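Local coordinates for periplasmic oligopeptide-binding protein (Burkholderia pseudomallei, PDB 3ZS6) that probably captures oligopeptides in the periplasm and delivers them to an ABC transport system for uptake across the inner membrane, at residues 260-265 with 473-478; 314-319 with 459-464; 440-445 with 453-458. All coordinates share one frame; numbering follows the deposited sequence.

Contact 1 of 3, residues 260-265 with 473-478; sequences ATYYYY and FQYSAD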
loop_
_atom_site.group_PDB
_atom_site.type_symbol
_atom_site.label_atom_id
_atom_site.label_comp_id
_atom_site.label_asym_id
_atom_site.label_seq_id
_atom_site.Cartn_x
_atom_site.Cartn_y
_atom_site.Cartn_z
ATOM N N ALA A 260 -8.013 1.030 3.341
ATOM C CA ALA A 260 -6.686 1.318 3.857
ATOM C C ALA A 260 -6.777 1.593 5.354
ATOM O O ALA A 260 -7.741 2.204 5.817
ATOM C CB ALA A 260 -6.078 2.520 3.105
ATOM N N THR A 261 -5.781 1.135 6.103
ATOM C CA THR A 261 -5.810 1.222 7.563
ATOM C C THR A 261 -4.587 1.959 8.104
ATOM O O THR A 261 -3.451 1.662 7.727
ATOM C CB THR A 261 -5.869 -0.195 8.194
ATOM O OG1 THR A 261 -7.002 -0.903 7.676
ATOM C CG2 THR A 261 -5.972 -0.127 9.726
ATOM N N TYR A 262 -4.836 2.914 8.993
ATOM C CA TYR A 262 -3.795 3.687 9.652
ATOM C C TYR A 262 -3.541 3.013 11.000
ATOM O O TYR A 262 -4.478 2.751 11.764
ATOM C CB TYR A 262 -4.293 5.124 9.851
ATOM C CG TYR A 262 -3.289 6.159 10.336
ATOM C CD1 TYR A 262 -2.752 6.100 11.618
ATOM C CD2 TYR A 262 -2.930 7.232 9.528
ATOM C CE1 TYR A 262 -1.853 7.066 12.068
ATOM C CE2 TYR A 262 -2.041 8.204 9.972
ATOM C CZ TYR A 262 -1.508 8.118 11.242
ATOM O OH TYR A 262 -0.621 9.085 11.688
ATOM N N TYR A 263 -2.284 2.703 11.282
ATOM C CA TYR A 263 -1.967 1.953 12.491
ATOM C C TYR A 263 -0.541 2.180 12.972
ATOM O O TYR A 263 0.333 2.634 12.213
ATOM C CB TYR A 263 -2.213 0.456 12.277
ATOM C CG TYR A 263 -1.203 -0.233 11.375
ATOM C CD1 TYR A 263 -0.051 -0.807 11.901
ATOM C CD2 TYR A 263 -1.411 -0.318 9.993
ATOM C CE1 TYR A 263 0.875 -1.452 11.078
ATOM C CE2 TYR A 263 -0.492 -0.968 9.156
ATOM C CZ TYR A 263 0.646 -1.530 9.710
ATOM O OH TYR A 263 1.561 -2.171 8.907
ATOM N N TYR A 264 -0.311 1.866 14.244
ATOM C CA TYR A 264 1.024 1.970 14.802
ATOM C C TYR A 264 1.709 0.609 14.831
ATOM O O TYR A 264 1.208 -0.369 15.396
ATOM C CB TYR A 264 1.003 2.598 16.199
ATOM C CG TYR A 264 0.946 4.114 16.204
ATOM C CD1 TYR A 264 1.169 4.849 15.049
ATOM C CD2 TYR A 264 0.676 4.809 17.371
ATOM C CE1 TYR A 264 1.119 6.244 15.064
ATOM C CE2 TYR A 264 0.633 6.193 17.397
ATOM C CZ TYR A 264 0.850 6.912 16.241
ATOM O OH TYR A 264 0.801 8.299 16.280
ATOM N N TYR A 265 2.856 0.568 14.182
ATOM C CA TYR A 265 3.751 -0.566 14.215
ATOM C C TYR A 265 4.266 -0.700 15.635
ATOM O O TYR A 265 4.502 0.304 16.310
ATOM C CB TYR A 265 4.881 -0.245 13.245
ATOM C CG TYR A 265 6.207 -0.953 13.358
ATOM C CD1 TYR A 265 7.064 -0.719 14.430
ATOM C CD2 TYR A 265 6.652 -1.770 12.327
ATOM C CE1 TYR A 265 8.307 -1.328 14.495
ATOM C CE2 TYR A 265 7.881 -2.383 12.381
ATOM C CZ TYR A 265 8.707 -2.160 13.463
ATOM O OH TYR A 265 9.933 -2.769 13.498
ATOM N N PHE A 473 -7.500 3.993 12.711
ATOM C CA PHE A 473 -8.685 4.334 11.941
ATOM C C PHE A 473 -8.548 3.966 10.474
ATOM O O PHE A 473 -7.456 3.644 9.990
ATOM C CB PHE A 473 -9.023 5.828 12.085
ATOM C CG PHE A 473 -7.884 6.739 11.747
ATOM C CD1 PHE A 473 -7.595 7.039 10.425
ATOM C CD2 PHE A 473 -7.095 7.294 12.753
ATOM C CE1 PHE A 473 -6.537 7.878 10.101
ATOM C CE2 PHE A 473 -6.035 8.137 12.436
ATOM C CZ PHE A 473 -5.751 8.424 11.104
ATOM N N GLN A 474 -9.675 4.006 9.771
ATOM C CA GLN A 474 -9.688 3.776 8.339
ATOM C C GLN A 474 -9.341 5.076 7.633
ATOM O O GLN A 474 -9.914 6.120 7.944
ATOM C CB GLN A 474 -11.074 3.295 7.895
ATOM C CG GLN A 474 -11.170 2.973 6.401
ATOM C CD GLN A 474 -12.514 2.367 6.041
ATOM O OE1 GLN A 474 -13.359 2.151 6.911
ATOM N NE2 GLN A 474 -12.715 2.086 4.757
ATOM N N TYR A 475 -8.397 5.018 6.696
ATOM C CA TYR A 475 -8.020 6.197 5.911
ATOM C C TYR A 475 -9.213 6.832 5.202
ATOM O O TYR A 475 -10.088 6.136 4.692
ATOM C CB TYR A 475 -6.984 5.846 4.838
ATOM C CG TYR A 475 -5.545 5.879 5.298
ATOM C CD1 TYR A 475 -4.938 4.742 5.814
ATOM C CD2 TYR A 475 -4.786 7.041 5.190
ATOM C CE1 TYR A 475 -3.611 4.755 6.217
ATOM C CE2 TYR A 475 -3.458 7.067 5.596
ATOM C CZ TYR A 475 -2.879 5.920 6.110
ATOM O OH TYR A 475 -1.564 5.933 6.515
ATOM N N SER A 476 -9.219 8.159 5.171
ATOM C CA SER A 476 -10.151 8.927 4.355
ATOM C C SER A 476 -9.499 9.234 3.004
ATOM O O SER A 476 -8.314 9.552 2.946
ATOM C CB SER A 476 -10.518 10.226 5.069
ATOM O OG SER A 476 -11.066 11.172 4.171
ATOM N N ALA A 477 -10.279 9.136 1.928
ATOM C CA ALA A 477 -9.784 9.352 0.567
ATOM C C ALA A 477 -9.809 10.829 0.157
ATOM O O ALA A 477 -9.418 11.183 -0.966
ATOM C CB ALA A 477 -10.619 8.530 -0.421
ATOM N N ASP A 478 -10.284 11.676 1.064
ATOM C CA ASP A 478 -10.456 13.100 0.805
ATOM C C ASP A 478 -9.205 13.755 0.238
ATOM O O ASP A 478 -8.128 13.682 0.830
ATOM C CB ASP A 478 -10.872 13.834 2.086
ATOM C CG ASP A 478 -12.277 13.472 2.542
ATOM O OD1 ASP A 478 -12.830 12.468 2.051
ATOM O OD2 ASP A 478 -12.816 14.184 3.414
#
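The amide nitrogen of Tyr262 donates to the carbonyl oxygen of Phe473 (N to O 2.9 Å), the shortest polar bond between strands 260-265 and 473-476. Its return partner, from Phe473 N to Tyr262 O, is stretched to 3.4 Å and weak, so this antiparallel hydrogen-bonded pair is held unevenly. Next comes the non-hydrogen-bonded pair of Thr261 and Gln474, and beyond it Tyr475 N donates to Ala260 O at 3.0 Å. The two strands, whose directions differ by 125°, belong to a mixed sheet and illustrate how such a ladder carries an aromatic cluster. On one face Tyr262 and Phe473 lie side by side as an offset stack, ring centroids 4.5 Å apart and planes tilted by 25°. Phe473 has CG wedged between its own backbone N and carbonyl carbon (chi1 54°), and its CZ comes to lie over the Tyr262 ring, 3.4 Å from Tyr262 CG. In exchange, Tyr262 CB forms a CH-pi contact over the Phe473 face. Tyr475 completes the cluster: its side chain runs across that of Tyr262, their rings meeting obliquely, and its CD1 lies 3.7 Å from Ala260 CB. Outside the pair, the Tyr262 hydroxyl is hydrogen-bonded to His361, and Tyr475 packs on an apolar side chain of the bound peptide. Much of the backbone polarity here is used between strands, while Tyr475 offers the peptide an apolar surface backed by Tyr262.

Contact 2 of 3, residues 314-319 with 459-464; sequences VQRPFT and AHDLAM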
loop_
_atom_site.group_PDB
_atom_site.type_symbol
_atom_site.label_atom_id
_atom_site.label_comp_id
_atom_site.label_asym_id
_atom_site.label_seq_id
_atom_site.Cartn_x
_atom_site.Cartn_y
_atom_site.Cartn_z
ATOM N N VAL A 314 -13.861 -11.227 4.338
ATOM C CA VAL A 314 -14.211 -11.422 5.748
ATOM C C VAL A 314 -15.647 -11.000 6.001
ATOM O O VAL A 314 -16.219 -10.236 5.228
ATOM C CB VAL A 314 -13.277 -10.663 6.718
ATOM C CG1 VAL A 314 -11.892 -11.284 6.705
ATOM C CG2 VAL A 314 -13.228 -9.166 6.372
ATOM N N GLN A 315 -16.233 -11.498 7.082
ATOM C CA GLN A 315 -17.641 -11.230 7.346
ATOM C C GLN A 315 -17.841 -9.852 7.952
ATOM O O GLN A 315 -18.896 -9.243 7.787
ATOM C CB GLN A 315 -18.229 -12.306 8.261
ATOM C CG GLN A 315 -17.998 -13.719 7.755
ATOM C CD GLN A 315 -18.400 -14.772 8.769
ATOM O OE1 GLN A 315 -18.169 -14.615 9.969
ATOM N NE2 GLN A 315 -19.009 -15.853 8.291
ATOM N N ARG A 316 -16.816 -9.354 8.633
ATOM C CA ARG A 316 -16.931 -8.131 9.410
ATOM C C ARG A 316 -15.576 -7.772 9.987
ATOM O O ARG A 316 -14.691 -8.625 10.077
ATOM C CB ARG A 316 -17.906 -8.347 10.564
ATOM C CG ARG A 316 -17.639 -9.641 11.322
ATOM C CD ARG A 316 -17.868 -9.505 12.824
ATOM N NE ARG A 316 -17.588 -10.767 13.512
ATOM C CZ ARG A 316 -16.387 -11.134 13.952
ATOM N NH1 ARG A 316 -15.338 -10.333 13.788
ATOM N NH2 ARG A 316 -16.232 -12.302 14.559
ATOM N N PRO A 317 -15.409 -6.505 10.384
ATOM C CA PRO A 317 -14.139 -6.121 11.000
ATOM C C PRO A 317 -14.023 -6.703 12.404
ATOM O O PRO A 317 -14.954 -7.343 12.902
ATOM C CB PRO A 317 -14.221 -4.592 11.060
ATOM C CG PRO A 317 -15.681 -4.290 11.050
ATOM C CD PRO A 317 -16.315 -5.358 10.208
ATOM N N PHE A 318 -12.866 -6.493 13.017
ATOM C CA PHE A 318 -12.622 -6.916 14.383
ATOM C C PHE A 318 -12.987 -5.783 15.343
ATOM O O PHE A 318 -12.476 -4.668 15.232
ATOM C CB PHE A 318 -11.154 -7.316 14.540
ATOM C CG PHE A 318 -10.718 -7.513 15.963
ATOM C CD1 PHE A 318 -11.001 -8.693 16.634
ATOM C CD2 PHE A 318 -10.013 -6.522 16.621
ATOM C CE1 PHE A 318 -10.582 -8.884 17.941
ATOM C CE2 PHE A 318 -9.591 -6.695 17.925
ATOM C CZ PHE A 318 -9.877 -7.882 18.591
ATOM N N THR A 319 -13.889 -6.069 16.273
ATOM C CA THR A 319 -14.272 -5.095 17.285
ATOM C C THR A 319 -14.150 -5.726 18.662
ATOM O O THR A 319 -14.973 -6.553 19.046
ATOM C CB THR A 319 -15.713 -4.588 17.091
ATOM O OG1 THR A 319 -15.838 -3.965 15.807
ATOM C CG2 THR A 319 -16.063 -3.570 18.162
ATOM N N ALA A 459 -9.481 -16.256 11.704
ATOM C CA ALA A 459 -8.041 -16.001 11.718
ATOM C C ALA A 459 -7.689 -14.535 12.018
ATOM O O ALA A 459 -6.751 -14.264 12.775
ATOM C CB ALA A 459 -7.411 -16.437 10.402
ATOM N N HIS A 460 -8.421 -13.596 11.420
ATOM C CA HIS A 460 -8.167 -12.179 11.680
ATOM C C HIS A 460 -8.401 -11.852 13.156
ATOM O O HIS A 460 -7.523 -11.284 13.813
ATOM C CB HIS A 460 -9.010 -11.262 10.779
ATOM C CG HIS A 460 -8.787 -9.796 11.028
ATOM N ND1 HIS A 460 -9.813 -8.927 11.336
ATOM C CD2 HIS A 460 -7.655 -9.051 11.027
ATOM C CE1 HIS A 460 -9.323 -7.712 11.515
ATOM N NE2 HIS A 460 -8.014 -7.760 11.335
ATOM N N ASP A 461 -9.576 -12.221 13.671
ATOM C CA ASP A 461 -9.897 -12.032 15.089
ATOM C C ASP A 461 -8.821 -12.626 15.993
ATOM O O ASP A 461 -8.404 -12.009 16.975
ATOM C CB ASP A 461 -11.238 -12.689 15.449
ATOM C CG ASP A 461 -12.432 -12.014 14.794
ATOM O OD1 ASP A 461 -12.288 -10.900 14.240
ATOM O OD2 ASP A 461 -13.532 -12.606 14.855
ATOM N N LEU A 462 -8.389 -13.842 15.672
ATOM C CA LEU A 462 -7.388 -14.522 16.486
ATOM C C LEU A 462 -6.108 -13.698 16.557
ATOM O O LEU A 462 -5.549 -13.483 17.640
ATOM C CB LEU A 462 -7.087 -15.913 15.926
ATOM C CG LEU A 462 -6.159 -16.776 16.786
ATOM C CD1 LEU A 462 -6.738 -16.930 18.187
ATOM C CD2 LEU A 462 -5.915 -18.147 16.142
ATOM N N ALA A 463 -5.647 -13.232 15.399
ATOM C CA ALA A 463 -4.458 -12.385 15.345
ATOM C C ALA A 463 -4.622 -11.078 16.129
ATOM O O ALA A 463 -3.714 -10.670 16.848
ATOM C CB ALA A 463 -4.083 -12.087 13.907
ATOM N N MET A 464 -5.760 -10.404 15.969
ATOM C CA MET A 464 -5.935 -9.088 16.594
ATOM C C MET A 464 -6.045 -9.185 18.122
ATOM O O MET A 464 -5.727 -8.231 18.834
ATOM C CB MET A 464 -7.140 -8.341 16.011
ATOM C CG MET A 464 -6.995 -7.935 14.548
ATOM S SD MET A 464 -5.569 -6.884 14.200
ATOM C CE MET A 464 -4.358 -8.104 13.692
HETATM O O HOH W 1 -12.460 -9.881 11.561
#
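Phe318 presents one ring face to Met464, whose CB stands over the centre of the ring, 3.5 Å from the centroid, in a CH-pi contact. Met464 then bends its chain away, so the methylene and not the sulfur makes the touch. At the root of the aromatic side chain, Phe318 CB lies 3.6 Å from His460 CE1, and the edge of the ring at CD1 meets Asp461 OD1. This buried side shows a loop, residues 314-319, held against the last turns of helix 449-464 by an aromatic anchor, while His460 NE2 bonds to Leu306 N earlier in the same connection. The outer side is more polar and solvent-facing. There the exposed Arg316 grips Asp461 end-on: NH2 reaches OD2 at 2.7 Å and NH1 reaches OD1 at 3.1 Å, both on syn lone pairs, with guanidinium and carboxylate planes only 2° apart. NH1 also donates to Pro317 O, which helps fix the rotation of the guanidinium. Between the two sides sits a water that donates to Arg316 O and to Asp461 OD1 and is hydrogen-bonded to His460 ND1 at 2.8 Å; OD1 therefore has both the arginine and the water, a setting likely to favour the ionised carboxylate.

Contact 3 of 3, residues 440-445 with 453-458; sequences VAEANQ and AALLTQ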
loop_
_atom_site.group_PDB
_atom_site.type_symbol
_atom_site.label_atom_id
_atom_site.label_comp_id
_atom_site.label_asym_id
_atom_site.label_seq_id
_atom_site.Cartn_x
_atom_site.Cartn_y
_atom_site.Cartn_z
ATOM N N VAL A 440 -5.632 -19.548 7.734
ATOM C CA VAL A 440 -5.678 -18.884 6.431
ATOM C C VAL A 440 -5.520 -19.890 5.288
ATOM O O VAL A 440 -6.268 -19.859 4.311
ATOM C CB VAL A 440 -4.595 -17.809 6.298
ATOM C CG1 VAL A 440 -4.478 -17.352 4.835
ATOM C CG2 VAL A 440 -4.896 -16.632 7.228
ATOM N N ALA A 441 -4.537 -20.775 5.415
ATOM C CA ALA A 441 -4.286 -21.787 4.396
ATOM C C ALA A 441 -5.521 -22.664 4.208
ATOM O O ALA A 441 -5.875 -23.034 3.084
ATOM C CB ALA A 441 -3.076 -22.631 4.775
ATOM N N GLU A 442 -6.177 -22.982 5.319
ATOM C CA GLU A 442 -7.414 -23.749 5.289
ATOM C C GLU A 442 -8.519 -22.981 4.562
ATOM O O GLU A 442 -9.180 -23.524 3.678
ATOM C CB GLU A 442 -7.853 -24.106 6.712
ATOM C CG GLU A 442 -9.132 -24.916 6.774
ATOM C CD GLU A 442 -9.354 -25.562 8.130
ATOM O OE1 GLU A 442 -9.230 -24.869 9.163
ATOM O OE2 GLU A 442 -9.647 -26.775 8.159
ATOM N N ALA A 443 -8.708 -21.716 4.933
ATOM C CA ALA A 443 -9.721 -20.873 4.301
ATOM C C ALA A 443 -9.561 -20.858 2.787
ATOM O O ALA A 443 -10.545 -20.804 2.049
ATOM C CB ALA A 443 -9.655 -19.454 4.851
ATOM N N ASN A 444 -8.317 -20.901 2.325
ATOM C CA ASN A 444 -8.049 -20.793 0.899
ATOM C C ASN A 444 -8.229 -22.114 0.156
ATOM O O ASN A 444 -8.060 -22.182 -1.061
ATOM C CB ASN A 444 -6.663 -20.189 0.651
ATOM C CG ASN A 444 -6.644 -18.689 0.876
ATOM O OD1 ASN A 444 -7.617 -17.996 0.573
ATOM N ND2 ASN A 444 -5.544 -18.181 1.419
ATOM N N GLN A 445 -8.576 -23.159 0.903
ATOM C CA GLN A 445 -8.919 -24.445 0.311
ATOM C C GLN A 445 -10.430 -24.556 0.146
ATOM O O GLN A 445 -10.920 -25.312 -0.692
ATOM C CB GLN A 445 -8.404 -25.601 1.174
ATOM C CG GLN A 445 -6.887 -25.703 1.246
ATOM C CD GLN A 445 -6.237 -25.736 -0.127
ATOM O OE1 GLN A 445 -6.105 -24.704 -0.788
ATOM N NE2 GLN A 445 -5.830 -26.924 -0.564
ATOM N N ALA A 453 -14.725 -17.104 3.979
ATOM C CA ALA A 453 -14.858 -15.868 4.747
ATOM C C ALA A 453 -14.871 -16.132 6.247
ATOM O O ALA A 453 -14.209 -15.438 7.018
ATOM C CB ALA A 453 -16.114 -15.115 4.333
ATOM N N ALA A 454 -15.639 -17.139 6.649
ATOM C CA ALA A 454 -15.769 -17.495 8.050
ATOM C C ALA A 454 -14.401 -17.784 8.650
ATOM O O ALA A 454 -14.063 -17.283 9.723
ATOM C CB ALA A 454 -16.679 -18.705 8.202
ATOM N N LEU A 455 -13.617 -18.594 7.947
ATOM C CA LEU A 455 -12.286 -18.959 8.416
ATOM C C LEU A 455 -11.327 -17.759 8.435
ATOM O O LEU A 455 -10.513 -17.627 9.347
ATOM C CB LEU A 455 -11.713 -20.104 7.572
ATOM C CG LEU A 455 -12.401 -21.461 7.755
ATOM C CD1 LEU A 455 -11.659 -22.566 7.006
ATOM C CD2 LEU A 455 -12.514 -21.804 9.229
ATOM N N LEU A 456 -11.423 -16.881 7.438
ATOM C CA LEU A 456 -10.555 -15.706 7.414
ATOM C C LEU A 456 -10.909 -14.744 8.546
ATOM O O LEU A 456 -10.034 -14.101 9.126
ATOM C CB LEU A 456 -10.609 -14.991 6.060
ATOM C CG LEU A 456 -10.034 -15.748 4.862
ATOM C CD1 LEU A 456 -10.047 -14.854 3.620
ATOM C CD2 LEU A 456 -8.623 -16.252 5.153
ATOM N N THR A 457 -12.199 -14.651 8.852
ATOM C CA THR A 457 -12.667 -13.811 9.941
ATOM C C THR A 457 -12.137 -14.360 11.261
ATOM O O THR A 457 -11.632 -13.611 12.105
ATOM C CB THR A 457 -14.208 -13.753 9.987
ATOM O OG1 THR A 457 -14.703 -13.193 8.766
ATOM C CG2 THR A 457 -14.680 -12.902 11.152
ATOM N N GLN A 458 -12.239 -15.676 11.426
ATOM C CA GLN A 458 -11.732 -16.331 12.626
ATOM C C GLN A 458 -10.236 -16.082 12.788
ATOM O O GLN A 458 -9.778 -15.721 13.868
ATOM C CB GLN A 458 -12.029 -17.830 12.604
ATOM C CG GLN A 458 -11.496 -18.564 13.822
ATOM C CD GLN A 458 -11.724 -20.061 13.754
ATOM O OE1 GLN A 458 -12.284 -20.577 12.782
ATOM N NE2 GLN A 458 -11.280 -20.770 14.788
#
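Helix 449-464 packs alongside the end of helix 434-443, and the backbones come nearest where the CA atoms of Ala443 and Leu455 are 5.2 Å apart, with those of Val440 and Leu456 at 5.9 Å. Two helices joined by a short connection form an alpha-alpha hairpin, and the pair is a worked example of how a small residue lets such helices approach closely. Ala443 points its methyl toward the partner helix, where it is received by two consecutive leucines. Its CB lies 3.5 Å from Leu455 CB and 3.4 Å from Leu456 CD2, both tighter than ordinary van der Waals contact. The leucines share a conformation, with CG anti to the carbonyl carbon (chi1 -69° in Leu455 and -67° in Leu456), yet they serve different parts of the contact. Leu456 reaches inward, setting CD2 4.3 Å from Val440 CG2; Phe417 of helix 414-417 touches both Val440 and Leu456 there. Leu455 reaches outward and lays CD1 against the aliphatic part of Glu442, 3.5 Å from CG. The glutamate chain is extended; CG makes the closest approach, with CD and OE1 only slightly behind, on a residue exposed to solvent. Near the turn between the helices, Asn444 OD1 accepts from Arg452 NE, a polar tie at the closed end of the hairpin. Within helix 449-464, Ala453 O accepts from both the N and the OG1 of Thr457, OG1 being 2.9 Å away. Between residues 440-445 and 453-458 themselves the close contacts are carbon on carbon, the tie to Arg452 lying just outside, so shape and exclusion of water, rather than directional bonds, largely set how closely these two segments lie.

How the contacts relate
Along the chain the contacts lie one within another: contact 1 joins the most distant residues, contact 2 lies within its span, and contact 3, a local hairpin, lies within that of contact 2. Contacts 2 and 3 share helix 449-464, are about 11 Å apart centre to centre and touch directly, Gln315 N probably hydrogen-bonding to Thr457 OG1. Contact 1 stands apart, about 17 Å from contact 2 and about 24 Å from contact 3, again between centres, but strand 470-480 is the next element after that helix and a short connection. The helix, pinned by a neighbouring helix and a long loop, therefore leads into a strand of the mixed sheet, linking peripheral packing to a sheet that touches the bound peptide.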